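Local atomic coordinates of P43 (Trichuris muris, PDB entry 6QIX), a protein that tethers to matrix and inhibits interleukin-13 function, as the major protein secreted by this whipworm parasite. Residues 110-115 and 119-124; 302-307 and 316-321; 169-174 and 180-185; 223-228 and 323-328. All blocks are in the same frame, centred on the assembly; numbering follows the deposited sequence. Where two conformers were deposited one is given.

Interaction 1. Residues 110-115 and 119-124; sequences TLPKLP and CGYAFI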
loop_
_atom_site.group_PDB
_atom_site.type_symbol
_atom_site.label_atom_id
_atom_site.label_comp_id
_atom_site.label_asym_id
_atom_site.label_seq_id
_atom_site.Cartn_x
_atom_site.Cartn_y
_atom_site.Cartn_z
ATOM N N THR A 110 10.924 -11.553 -14.738
ATOM C CA THR A 110 10.208 -10.918 -15.839
ATOM C C THR A 110 8.708 -10.982 -15.533
ATOM O O THR A 110 8.146 -12.078 -15.422
ATOM C CB THR A 110 10.501 -11.612 -17.166
ATOM O OG1 THR A 110 11.915 -11.542 -17.443
ATOM C CG2 THR A 110 9.706 -10.914 -18.267
ATOM N N LEU A 111 8.075 -9.821 -15.428
ATOM C CA LEU A 111 6.686 -9.682 -15.015
ATOM C C LEU A 111 5.928 -8.766 -15.965
ATOM O O LEU A 111 6.519 -7.892 -16.600
ATOM C CB LEU A 111 6.603 -9.103 -13.582
ATOM C CG LEU A 111 7.153 -9.995 -12.494
ATOM C CD1 LEU A 111 7.397 -9.250 -11.191
ATOM C CD2 LEU A 111 6.174 -11.133 -12.309
ATOM N N PRO A 112 4.608 -8.958 -16.097
ATOM C CA PRO A 112 3.821 -8.047 -16.936
ATOM C C PRO A 112 3.658 -6.680 -16.302
ATOM O O PRO A 112 3.675 -6.528 -15.069
ATOM C CB PRO A 112 2.458 -8.747 -17.051
ATOM C CG PRO A 112 2.328 -9.480 -15.741
ATOM C CD PRO A 112 3.769 -9.979 -15.433
ATOM N N LYS A 113 3.460 -5.679 -17.151
ATOM C CA LYS A 113 3.027 -4.380 -16.644
ATOM C C LYS A 113 1.636 -4.493 -16.045
ATOM O O LYS A 113 0.788 -5.195 -16.583
ATOM C CB LYS A 113 3.025 -3.341 -17.756
ATOM C CG LYS A 113 4.431 -3.109 -18.304
ATOM C CD LYS A 113 4.426 -2.482 -19.683
ATOM C CE LYS A 113 3.813 -1.110 -19.648
ATOM N NZ LYS A 113 4.294 -0.307 -20.781
ATOM N N LEU A 114 1.395 -3.777 -14.920
ATOM C CA LEU A 114 0.071 -3.759 -14.273
ATOM C C LEU A 114 -0.790 -2.640 -14.849
ATOM O O LEU A 114 -0.282 -1.540 -15.114
ATOM C CB LEU A 114 0.210 -3.562 -12.751
ATOM C CG LEU A 114 1.150 -4.570 -12.093
ATOM C CD1 LEU A 114 1.434 -4.235 -10.625
ATOM C CD2 LEU A 114 0.575 -5.955 -12.265
ATOM N N PRO A 115 -2.101 -2.873 -15.008
ATOM C CA PRO A 115 -2.992 -1.800 -15.480
ATOM C C PRO A 115 -2.824 -0.535 -14.647
ATOM O O PRO A 115 -2.863 -0.577 -13.416
ATOM C CB PRO A 115 -4.403 -2.402 -15.330
ATOM C CG PRO A 115 -4.194 -3.907 -15.358
ATOM C CD PRO A 115 -2.775 -4.164 -14.827
ATOM N N CYS A 119 5.058 -0.766 -13.832
ATOM C CA CYS A 119 5.871 -1.701 -13.060
ATOM C C CYS A 119 5.706 -1.345 -11.583
ATOM O O CYS A 119 6.579 -0.758 -10.928
ATOM C CB CYS A 119 7.318 -1.680 -13.552
ATOM S SG CYS A 119 7.403 -2.264 -15.318
ATOM N N GLY A 120 4.554 -1.723 -11.047
ATOM C CA GLY A 120 4.150 -1.256 -9.734
ATOM C C GLY A 120 4.363 -2.236 -8.598
ATOM O O GLY A 120 3.818 -2.033 -7.511
ATOM N N TYR A 121 5.175 -3.276 -8.805
ATOM C CA TYR A 121 5.275 -4.342 -7.809
ATOM C C TYR A 121 5.830 -3.880 -6.468
ATOM O O TYR A 121 5.595 -4.541 -5.446
ATOM C CB TYR A 121 6.130 -5.454 -8.382
ATOM C CG TYR A 121 5.450 -6.063 -9.580
ATOM C CD1 TYR A 121 4.493 -7.041 -9.397
ATOM C CD2 TYR A 121 5.701 -5.624 -10.864
ATOM C CE1 TYR A 121 3.843 -7.611 -10.423
ATOM C CE2 TYR A 121 5.046 -6.221 -11.969
ATOM C CZ TYR A 121 4.119 -7.213 -11.732
ATOM O OH TYR A 121 3.431 -7.803 -12.753
ATOM N N ALA A 122 6.532 -2.763 -6.429
ATOM C CA ALA A 122 7.068 -2.293 -5.153
ATOM C C ALA A 122 6.037 -1.656 -4.242
ATOM O O ALA A 122 6.289 -1.558 -3.025
ATOM C CB ALA A 122 8.180 -1.264 -5.365
ATOM N N PHE A 123 4.906 -1.203 -4.762
ATOM C CA PHE A 123 3.974 -0.471 -3.898
ATOM C C PHE A 123 2.560 -1.032 -3.910
ATOM O O PHE A 123 1.696 -0.507 -3.174
ATOM C CB PHE A 123 3.962 1.029 -4.261
ATOM C CG PHE A 123 3.800 1.303 -5.728
ATOM C CD1 PHE A 123 2.533 1.399 -6.282
ATOM C CD2 PHE A 123 4.914 1.459 -6.542
ATOM C CE1 PHE A 123 2.370 1.617 -7.610
ATOM C CE2 PHE A 123 4.765 1.689 -7.891
ATOM C CZ PHE A 123 3.482 1.784 -8.425
ATOM N N ILE A 124 2.286 -2.092 -4.690
ATOM C CA ILE A 124 0.935 -2.675 -4.636
ATOM C C ILE A 124 0.595 -3.170 -3.225
ATOM O O ILE A 124 -0.594 -3.253 -2.847
ATOM C CB ILE A 124 0.758 -3.803 -5.675
ATOM C CG1 ILE A 124 1.804 -4.896 -5.483
ATOM C CG2 ILE A 124 0.806 -3.219 -7.057
ATOM C CD1 ILE A 124 1.793 -5.917 -6.590
#

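Interaction 2. Residues 302-307 and 316-321; sequences DDFTAT and WKRDGY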
loop_
_atom_site.group_PDB
_atom_site.type_symbol
_atom_site.label_atom_id
_atom_site.label_comp_id
_atom_site.label_asym_id
_atom_site.label_seq_id
_atom_site.Cartn_x
_atom_site.Cartn_y
_atom_site.Cartn_z
ATOM N N ASP A 302 -2.773 6.821 -14.364
ATOM C CA ASP A 302 -2.259 6.899 -15.729
ATOM C C ASP A 302 -1.352 8.113 -15.871
ATOM O O ASP A 302 -0.266 8.032 -16.482
ATOM C CB ASP A 302 -3.423 6.986 -16.734
ATOM C CG ASP A 302 -4.125 5.640 -16.972
ATOM O OD1 ASP A 302 -3.559 4.585 -16.626
ATOM O OD2 ASP A 302 -5.276 5.631 -17.494
ATOM N N ASP A 303 -1.788 9.256 -15.320
ATOM C CA ASP A 303 -1.004 10.482 -15.430
ATOM C C ASP A 303 0.311 10.378 -14.658
ATOM O O ASP A 303 1.364 10.821 -15.148
ATOM C CB ASP A 303 -1.829 11.667 -14.947
ATOM C CG ASP A 303 -2.991 11.992 -15.901
ATOM O OD1 ASP A 303 -3.876 12.793 -15.522
ATOM O OD2 ASP A 303 -3.020 11.450 -17.037
ATOM N N PHE A 304 0.280 9.785 -13.461
ATOM C CA PHE A 304 1.515 9.599 -12.704
ATOM C C PHE A 304 2.490 8.703 -13.466
ATOM O O PHE A 304 3.694 8.984 -13.550
ATOM C CB PHE A 304 1.239 8.998 -11.312
ATOM C CG PHE A 304 2.500 8.516 -10.645
ATOM C CD1 PHE A 304 3.420 9.436 -10.157
ATOM C CD2 PHE A 304 2.796 7.160 -10.565
ATOM C CE1 PHE A 304 4.641 9.024 -9.590
ATOM C CE2 PHE A 304 4.018 6.736 -10.010
ATOM C CZ PHE A 304 4.940 7.657 -9.504
ATOM N N THR A 305 1.996 7.572 -13.972
ATOM C CA THR A 305 2.886 6.623 -14.643
ATOM C C THR A 305 3.528 7.258 -15.873
ATOM O O THR A 305 4.757 7.156 -16.079
ATOM C CB THR A 305 2.080 5.359 -14.978
ATOM O OG1 THR A 305 1.590 4.773 -13.745
ATOM C CG2 THR A 305 2.876 4.339 -15.764
ATOM N N ALA A 306 2.720 7.968 -16.671
ATOM C CA ALA A 306 3.266 8.726 -17.793
ATOM C C ALA A 306 4.268 9.791 -17.340
ATOM O O ALA A 306 5.318 9.971 -17.975
ATOM C CB ALA A 306 2.124 9.372 -18.562
ATOM N N THR A 307 3.968 10.519 -16.260
ATOM C CA THR A 307 4.901 11.540 -15.772
ATOM C C THR A 307 6.197 10.919 -15.286
ATOM O O THR A 307 7.267 11.530 -15.410
ATOM C CB THR A 307 4.280 12.342 -14.624
ATOM O OG1 THR A 307 3.157 13.060 -15.104
ATOM C CG2 THR A 307 5.297 13.333 -14.035
ATOM N N TRP A 316 13.664 4.102 -7.608
ATOM C CA TRP A 316 13.541 4.448 -6.178
ATOM C C TRP A 316 12.727 5.723 -5.982
ATOM O O TRP A 316 12.011 5.890 -4.968
ATOM C CB TRP A 316 14.927 4.585 -5.528
ATOM C CG TRP A 316 15.827 5.661 -6.133
ATOM C CD1 TRP A 316 16.819 5.488 -7.097
ATOM C CD2 TRP A 316 15.812 7.054 -5.818
ATOM N NE1 TRP A 316 17.383 6.699 -7.407
ATOM C CE2 TRP A 316 16.794 7.674 -6.630
ATOM C CE3 TRP A 316 15.056 7.843 -4.920
ATOM C CZ2 TRP A 316 17.044 9.057 -6.577
ATOM C CZ3 TRP A 316 15.287 9.197 -4.861
ATOM C CH2 TRP A 316 16.306 9.803 -5.698
ATOM N N LYS A 317 12.800 6.618 -6.956
ATOM C CA LYS A 317 12.054 7.858 -6.884
ATOM C C LYS A 317 10.602 7.637 -7.297
ATOM O O LYS A 317 9.680 8.121 -6.621
ATOM C CB LYS A 317 12.733 8.917 -7.740
ATOM C CG LYS A 317 12.057 10.282 -7.647
ATOM C CD LYS A 317 12.694 11.318 -8.541
ATOM C CE LYS A 317 14.150 11.523 -8.224
ATOM N NZ LYS A 317 14.550 12.939 -8.459
ATOM N N ARG A 318 10.382 6.904 -8.408
ATOM C CA ARG A 318 9.019 6.513 -8.783
ATOM C C ARG A 318 8.305 5.814 -7.624
ATOM O O ARG A 318 7.145 6.117 -7.311
ATOM C CB ARG A 318 9.091 5.600 -10.005
ATOM C CG ARG A 318 7.751 5.204 -10.633
ATOM C CD ARG A 318 7.129 3.895 -10.017
ATOM N NE ARG A 318 8.118 2.826 -9.932
ATOM C CZ ARG A 318 8.553 2.105 -10.956
ATOM N NH1 ARG A 318 8.081 2.316 -12.170
ATOM N NH2 ARG A 318 9.513 1.208 -10.779
ATOM N N ASP A 319 8.976 4.846 -6.995
ATOM C CA ASP A 319 8.363 4.086 -5.908
ATOM C C ASP A 319 8.026 4.993 -4.728
ATOM O O ASP A 319 6.949 4.873 -4.100
ATOM C CB ASP A 319 9.314 2.967 -5.469
ATOM C CG ASP A 319 9.431 1.838 -6.508
ATOM O OD1 ASP A 319 8.529 1.794 -7.392
ATOM O OD2 ASP A 319 10.385 0.996 -6.412
ATOM N N GLY A 320 8.919 5.918 -4.419
ATOM C CA GLY A 320 8.660 6.793 -3.287
ATOM C C GLY A 320 7.428 7.647 -3.490
ATOM O O GLY A 320 6.623 7.783 -2.588
ATOM N N TYR A 321 7.275 8.250 -4.685
ATOM C CA TYR A 321 6.064 8.993 -4.981
ATOM C C TYR A 321 4.858 8.068 -4.987
ATOM O O TYR A 321 3.779 8.420 -4.470
ATOM C CB TYR A 321 6.181 9.696 -6.331
ATOM C CG TYR A 321 6.914 11.011 -6.322
ATOM C CD1 TYR A 321 6.443 12.108 -5.606
ATOM C CD2 TYR A 321 8.092 11.167 -7.048
ATOM C CE1 TYR A 321 7.121 13.310 -5.606
ATOM C CE2 TYR A 321 8.789 12.371 -7.049
ATOM C CZ TYR A 321 8.292 13.436 -6.342
ATOM O OH TYR A 321 8.978 14.639 -6.351
#

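Interaction 3. Residues 169-174 and 180-185; sequences GDYEPN and CIKPPA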
loop_
_atom_site.group_PDB
_atom_site.type_symbol
_atom_site.label_atom_id
_atom_site.label_comp_id
_atom_site.label_asym_id
_atom_site.label_seq_id
_atom_site.Cartn_x
_atom_site.Cartn_y
_atom_site.Cartn_z
ATOM N N GLY A 169 15.451 -6.400 -2.750
ATOM C CA GLY A 169 16.338 -6.163 -1.610
ATOM C C GLY A 169 17.628 -5.462 -2.007
ATOM O O GLY A 169 17.584 -4.378 -2.582
ATOM N N ASP A 170 18.788 -6.033 -1.631
ATOM C CA ASP A 170 20.076 -5.454 -1.996
ATOM C C ASP A 170 20.405 -5.555 -3.494
ATOM O O ASP A 170 21.449 -5.027 -3.929
ATOM C CB ASP A 170 21.187 -6.152 -1.193
ATOM C CG ASP A 170 21.038 -6.002 0.317
ATOM O OD1 ASP A 170 20.415 -5.036 0.809
ATOM O OD2 ASP A 170 21.591 -6.864 1.038
ATOM N N TYR A 171 19.597 -6.273 -4.274
ATOM C CA TYR A 171 19.820 -6.456 -5.699
ATOM C C TYR A 171 18.854 -5.597 -6.494
ATOM O O TYR A 171 17.689 -5.444 -6.115
ATOM C CB TYR A 171 19.676 -7.955 -6.084
ATOM C CG TYR A 171 20.843 -8.764 -5.562
ATOM C CD1 TYR A 171 21.942 -9.040 -6.370
ATOM C CD2 TYR A 171 20.863 -9.238 -4.270
ATOM C CE1 TYR A 171 23.004 -9.721 -5.887
ATOM C CE2 TYR A 171 21.946 -9.931 -3.788
ATOM C CZ TYR A 171 23.002 -10.169 -4.601
ATOM O OH TYR A 171 24.105 -10.885 -4.152
ATOM N N GLU A 172 19.353 -5.059 -7.618
ATOM C CA GLU A 172 18.595 -4.229 -8.536
ATOM C C GLU A 172 18.919 -4.639 -9.966
ATOM O O GLU A 172 19.995 -5.186 -10.228
ATOM C CB GLU A 172 18.949 -2.737 -8.335
ATOM C CG GLU A 172 18.696 -2.276 -6.885
ATOM C CD GLU A 172 18.993 -0.821 -6.587
ATOM O OE1 GLU A 172 19.379 -0.075 -7.532
ATOM O OE2 GLU A 172 18.819 -0.429 -5.378
ATOM N N PRO A 173 18.016 -4.376 -10.905
ATOM C CA PRO A 173 18.329 -4.727 -12.305
ATOM C C PRO A 173 19.550 -3.971 -12.778
ATOM O O PRO A 173 19.758 -2.806 -12.408
ATOM C CB PRO A 173 17.074 -4.312 -13.068
ATOM C CG PRO A 173 15.979 -4.266 -11.974
ATOM C CD PRO A 173 16.709 -3.735 -10.789
ATOM N N ASN A 174 20.391 -4.657 -13.570
ATOM C CA ASN A 174 21.408 -3.922 -14.300
ATOM C C ASN A 174 20.732 -3.060 -15.361
ATOM O O ASN A 174 19.512 -3.108 -15.566
ATOM C CB ASN A 174 22.458 -4.855 -14.931
ATOM C CG ASN A 174 21.887 -5.850 -15.931
ATOM O OD1 ASN A 174 20.700 -5.863 -16.289
ATOM N ND2 ASN A 174 22.796 -6.714 -16.410
ATOM N N CYS A 180 20.410 -9.430 -12.212
ATOM C CA CYS A 180 20.324 -8.734 -10.918
ATOM C C CYS A 180 21.727 -8.468 -10.415
ATOM O O CYS A 180 22.539 -9.401 -10.323
ATOM C CB CYS A 180 19.581 -9.574 -9.896
ATOM S SG CYS A 180 17.817 -9.797 -10.385
ATOM N N ILE A 181 22.021 -7.202 -10.092
ATOM C CA ILE A 181 23.333 -6.840 -9.574
ATOM C C ILE A 181 23.164 -6.190 -8.211
ATOM O O ILE A 181 22.082 -5.733 -7.838
ATOM C CB ILE A 181 24.088 -5.932 -10.560
ATOM C CG1 ILE A 181 23.231 -4.722 -10.942
ATOM C CG2 ILE A 181 24.409 -6.728 -11.828
ATOM C CD1 ILE A 181 23.076 -3.668 -9.862
ATOM N N LYS A 182 24.254 -6.193 -7.447
ATOM C CA LYS A 182 24.262 -5.657 -6.099
ATOM C C LYS A 182 25.011 -4.334 -6.142
ATOM O O LYS A 182 26.253 -4.327 -6.117
ATOM C CB LYS A 182 24.938 -6.644 -5.139
ATOM C CG LYS A 182 24.811 -6.270 -3.657
ATOM C CD LYS A 182 25.244 -7.456 -2.802
ATOM C CE LYS A 182 25.372 -7.108 -1.355
ATOM N NZ LYS A 182 25.899 -8.274 -0.558
ATOM N N PRO A 183 24.333 -3.193 -6.234
ATOM C CA PRO A 183 25.056 -1.910 -6.239
ATOM C C PRO A 183 25.739 -1.661 -4.906
ATOM O O PRO A 183 25.406 -2.296 -3.899
ATOM C CB PRO A 183 23.948 -0.876 -6.495
ATOM C CG PRO A 183 22.706 -1.514 -6.031
ATOM C CD PRO A 183 22.869 -3.000 -6.249
ATOM N N PRO A 184 26.691 -0.739 -4.851
ATOM C CA PRO A 184 27.197 -0.282 -3.536
ATOM C C PRO A 184 26.058 0.168 -2.643
ATOM O O PRO A 184 25.068 0.731 -3.109
ATOM C CB PRO A 184 28.133 0.890 -3.880
ATOM C CG PRO A 184 28.484 0.678 -5.338
ATOM C CD PRO A 184 27.257 0.026 -5.971
ATOM N N ALA A 185 26.181 -0.110 -1.351
ATOM C CA ALA A 185 25.104 0.258 -0.432
ATOM C C ALA A 185 24.759 1.738 -0.563
ATOM O O ALA A 185 25.651 2.593 -0.614
ATOM C CB ALA A 185 25.519 -0.053 1.010
HETATM O O HOH W 1 23.092 -3.305 -2.508
#

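Interaction 4. Residues 223-228 and 323-328; sequences DGYEPH and KMLMQL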
loop_
_atom_site.group_PDB
_atom_site.type_symbol
_atom_site.label_atom_id
_atom_site.label_comp_id
_atom_site.label_asym_id
_atom_site.label_seq_id
_atom_site.Cartn_x
_atom_site.Cartn_y
_atom_site.Cartn_z
ATOM N N ASP A 223 11.321 20.105 -10.380
ATOM C CA ASP A 223 11.231 18.920 -11.220
ATOM C C ASP A 223 10.237 17.887 -10.700
ATOM O O ASP A 223 10.078 16.837 -11.330
ATOM C CB ASP A 223 12.609 18.256 -11.319
ATOM C CG ASP A 223 13.324 18.190 -9.960
ATOM O OD1 ASP A 223 13.916 17.136 -9.624
ATOM O OD2 ASP A 223 13.283 19.210 -9.231
ATOM N N GLY A 224 9.561 18.155 -9.580
ATOM C CA GLY A 224 8.865 17.108 -8.867
ATOM C C GLY A 224 7.473 16.823 -9.397
ATOM O O GLY A 224 6.935 17.490 -10.280
ATOM N N TYR A 225 6.872 15.788 -8.837
ATOM C CA TYR A 225 5.531 15.379 -9.219
ATOM C C TYR A 225 4.508 15.819 -8.182
ATOM O O TYR A 225 4.779 15.784 -6.976
ATOM C CB TYR A 225 5.468 13.862 -9.373
ATOM C CG TYR A 225 4.063 13.339 -9.355
ATOM C CD1 TYR A 225 3.262 13.444 -10.474
ATOM C CD2 TYR A 225 3.530 12.745 -8.219
ATOM C CE1 TYR A 225 1.982 12.980 -10.458
ATOM C CE2 TYR A 225 2.256 12.272 -8.211
ATOM C CZ TYR A 225 1.471 12.410 -9.316
ATOM O OH TYR A 225 0.167 11.931 -9.286
ATOM N N GLU A 226 3.315 16.173 -8.667
ATOM C CA GLU A 226 2.183 16.598 -7.855
ATOM C C GLU A 226 0.913 16.148 -8.561
ATOM O O GLU A 226 0.726 16.487 -9.733
ATOM C CB GLU A 226 2.210 18.122 -7.678
ATOM C CG GLU A 226 1.211 18.635 -6.725
ATOM C CD GLU A 226 1.344 20.129 -6.485
ATOM O OE1 GLU A 226 2.322 20.572 -5.845
ATOM O OE2 GLU A 226 0.460 20.863 -6.938
ATOM N N PRO A 227 0.020 15.387 -7.914
ATOM C CA PRO A 227 -1.226 15.003 -8.593
ATOM C C PRO A 227 -2.153 16.202 -8.717
ATOM O O PRO A 227 -2.259 17.029 -7.806
ATOM C CB PRO A 227 -1.826 13.922 -7.684
ATOM C CG PRO A 227 -1.259 14.241 -6.309
ATOM C CD PRO A 227 0.099 14.882 -6.532
ATOM N N HIS A 228 -2.820 16.294 -9.857
ATOM C CA HIS A 228 -3.777 17.361 -10.118
ATOM C C HIS A 228 -5.154 16.757 -10.305
ATOM O O HIS A 228 -5.295 15.633 -10.805
ATOM C CB HIS A 228 -3.336 18.184 -11.318
ATOM C CG HIS A 228 -2.067 18.952 -11.067
ATOM N ND1 HIS A 228 -1.839 19.657 -9.899
ATOM C CD2 HIS A 228 -0.945 19.103 -11.817
ATOM C CE1 HIS A 228 -0.641 20.216 -9.946
ATOM N NE2 HIS A 228 -0.078 19.899 -11.100
ATOM N N LYS A 323 4.217 5.290 -3.411
ATOM C CA LYS A 323 3.755 4.881 -2.087
ATOM C C LYS A 323 2.909 5.961 -1.434
ATOM O O LYS A 323 1.933 5.641 -0.728
ATOM C CB LYS A 323 4.954 4.495 -1.200
ATOM C CG LYS A 323 5.596 3.172 -1.628
ATOM C CD LYS A 323 6.874 2.889 -0.853
ATOM C CE LYS A 323 7.650 1.818 -1.425
ATOM N NZ LYS A 323 8.896 1.596 -0.572
ATOM N N MET A 324 3.247 7.232 -1.653
ATOM C CA MET A 324 2.418 8.325 -1.150
ATOM C C MET A 324 1.076 8.372 -1.893
ATOM O O MET A 324 0.009 8.495 -1.270
ATOM C CB MET A 324 3.174 9.662 -1.284
ATOM C CG MET A 324 4.500 9.749 -0.513
ATOM S SD MET A 324 5.412 11.312 -0.781
ATOM C CE MET A 324 4.436 12.478 0.173
ATOM N N LEU A 325 1.117 8.252 -3.222
ATOM C CA LEU A 325 -0.114 8.302 -4.028
ATOM C C LEU A 325 -1.068 7.177 -3.633
ATOM O O LEU A 325 -2.300 7.363 -3.658
ATOM C CB LEU A 325 0.263 8.263 -5.513
ATOM C CG LEU A 325 -0.682 8.836 -6.544
ATOM C CD1 LEU A 325 -0.949 10.305 -6.283
ATOM C CD2 LEU A 325 -0.109 8.653 -7.951
ATOM N N MET A 326 -0.533 6.008 -3.261
ATOM C CA MET A 326 -1.398 4.932 -2.782
ATOM C C MET A 326 -2.217 5.316 -1.549
ATOM O O MET A 326 -3.140 4.577 -1.210
ATOM C CB MET A 326 -0.603 3.643 -2.465
ATOM C CG MET A 326 -0.105 2.975 -3.732
ATOM S SD MET A 326 -1.209 2.156 -4.733
ATOM C CE MET A 326 -1.850 0.898 -3.650
ATOM N N GLN A 327 -1.838 6.377 -0.841
ATOM C CA GLN A 327 -2.541 6.763 0.380
ATOM C C GLN A 327 -3.768 7.600 0.092
ATOM O O GLN A 327 -4.549 7.869 1.009
ATOM C CB GLN A 327 -1.629 7.549 1.323
ATOM C CG GLN A 327 -0.320 6.903 1.601
ATOM C CD GLN A 327 -0.430 5.495 2.045
ATOM O OE1 GLN A 327 -1.262 5.144 2.889
ATOM N NE2 GLN A 327 0.464 4.652 1.514
ATOM N N LEU A 328 -3.981 8.014 -1.158
ATOM C CA LEU A 328 -5.197 8.765 -1.457
ATOM C C LEU A 328 -6.434 7.903 -1.185
ATOM O O LEU A 328 -6.401 6.680 -1.346
ATOM C CB LEU A 328 -5.209 9.233 -2.899
ATOM C CG LEU A 328 -4.264 10.422 -3.125
ATOM C CD1 LEU A 328 -4.201 10.713 -4.620
ATOM C CD2 LEU A 328 -4.717 11.696 -2.374
#

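Interaction 1. Residues 110-115 and 119-124
The phenol of Y121 slots between L111 and L114, and P112 takes its hydroxyl. The one hydrogen bond between the segments runs from Y121 OH to P112 O, 2.7 Å long; it lies in the carbonyl plane and uses a lone pair, with a C=O...O angle of 144°. Apolar contacts fill both ring faces. On one, L111 CD1 stands 3.8 Å from the ring centroid and only 4° off the normal; on the opposite face L114 CD1 makes a matching CH-pi contact at 4.1 Å. The other L114 methyl, CD2, reaches round to the hydroxyl end, 3.4 Å from Y121 OH. Both leucines carry CG anti to the carbonyl carbon, which turns their branches onto the ring. Beyond the tyrosine, L114 CD1 also meets I124 CG2 at 3.8 Å. Covalent and ionic links hold the surroundings: C119 is disulfide-bonded to C164 on strand 163-168, and K113 NZ forms a salt bridge with E159. The chain thus turns back after strand 109-112 onto a buried tyrosine whose flat group is fixed in two ways, its tilt by a methyl over each face and its reach by a directed bond to a backbone carbonyl.

Interaction 2. Residues 302-307 and 316-321
Packing of one phenylalanine, F304, against R318 O, R318 CG and Y321 CB makes this a small, largely apolar contact within a helix-loop-helix pair, helices 292-310 and 315-325. The two backbones stay well apart, F304 and Y321 being closest at 9.0 Å between CA atoms, so the phenyl ring has to span the gap. It does so with CG anti to the backbone N (chi1 167°), which sends the ring out from its helix. Its CE1 comes to 3.7 Å from Y321 CB, and its CZ to 3.9 Å from R318 CG. The phenol of Y321 leads away from F304 and packs edge-to-face with F260, while F304 itself has an edge-to-face partner in Y225. R318 is bent at chi2 and chi3, and its NE forms a salt bridge of 2.8 Å with OD1 of the adjacent D319, approached from above the carboxylate plane. Its NH2 also makes a weak hydrogen bond to C157 O. On the first helix, D303 O accepts both the amide and the hydroxyl of T307, from opposite faces of the carbonyl plane. At the tip of the phenyl ring, F304 CZ lies 3.5 Å from R318 O, the carbonyl oxygen sitting at the ring edge, near its plane.

Interaction 3. Residues 169-174 and 180-185
E172 and I181 face each other as the antiparallel hydrogen-bonded pair of a short beta hairpin, strands 172-173 and 180-181. E172 N donates a hydrogen bond to I181 O at 2.8 Å, and I181 N donates one to E172 O at 2.9 Å; both are nearly straight, 167° and 174° at the hydrogen. Next along the ladder, P173 and C180 make the non-hydrogen-bonded pair. On the other side of the E172-I181 pair, Y171 CA approaches I181 O at 3.2 Å in a CA-H...O contact.

Side chains extend the pairing. K182 CB lies over one face of the Y171 ring, 4.1 Å from its centroid, and the lysine chain then runs on extended, its CD passing close to Y171 OH. C180 O lies at the edge of the same ring. The carboxylate carbon of E172 meets the proline ring of P183, CD to CG at 3.8 Å, and a water donates to both D170 O and P183 O, bridging the two segments beyond the strands, at the open end of the hairpin.

Farther out, Y171 stacks on H76, while C180 is tied by a disulfide to C167. E172 OE2 is hydrogen-bonded to H186 NE2, and N174 OD1 accepts from the amides of T178 and E179 in the connecting loop.

Two consequences follow. Proline, without an N-H, suits P173 because the non-hydrogen-bonded position asks none of it. And E172 probably keeps its negative charge, since H186 meets one carboxylate oxygen and H315, weakly, the other.

Interaction 4. Residues 223-228 and 323-328
Q327 NE2 is held by two acceptors, K323 O at 2.9 Å with an N-H...O angle of 164°, and E126 OE1, just beyond L325, the residue that meets Y225 and P227 across the contact. Both methyls of L325, CD1 and CD2, pack 3.6 Å from Y225 OH. With CG anti to N (chi1 -156°) the leucine turns its fork to the phenol. The tyrosine side chain likewise reaches out from its loop with CG trans to N (chi1 163°), and the two cross at about a right angle. L325 CD1 is at the edge of the phenol ring, near its plane, so this is not a stack; its distance to Y225 CE2 is 4.2 Å. The same methyl also touches P227, whose CG lies 3.9 Å away, and P227 N in turn lies over one face of the Y225 ring, offset toward its rim. One leucine methyl thus fills the corner between an aromatic edge and a proline ring.

No hydrogen bond crosses between the segments. A type I turn runs from L325 to L328, with L328 N bonded to L325 O at 3.1 Å.

In the fold, L325 packs against W301 and F304 of helix 292-310, Y225 rests on T307 of that helix, M324 lies on strand 262-268, and L328 touches L205 of helix 205-216.

Interactions 2 and 4 are close neighbours, centres about 8 Å apart, and share helix 315-325: F304 touches Y225 and L325, joining the two into one apolar cluster. Interaction 1 borders both, with centres about 12 Å from interaction 2 and 17 Å from interaction 4, because the loop around A122 and F123 packs on D319 and K323 of that helix. Interaction 3 stands apart, a surface hairpin about 18 Å from interaction 1 by centres and touching none of the others. Along the chain, 1 and 3 close first; interaction 4, whose segments lie 95 residues apart at their nearest ends, encloses interaction 2. Helix 315-325 is thus met by the 119-124 loop and also by F304 and the 223-228 loop.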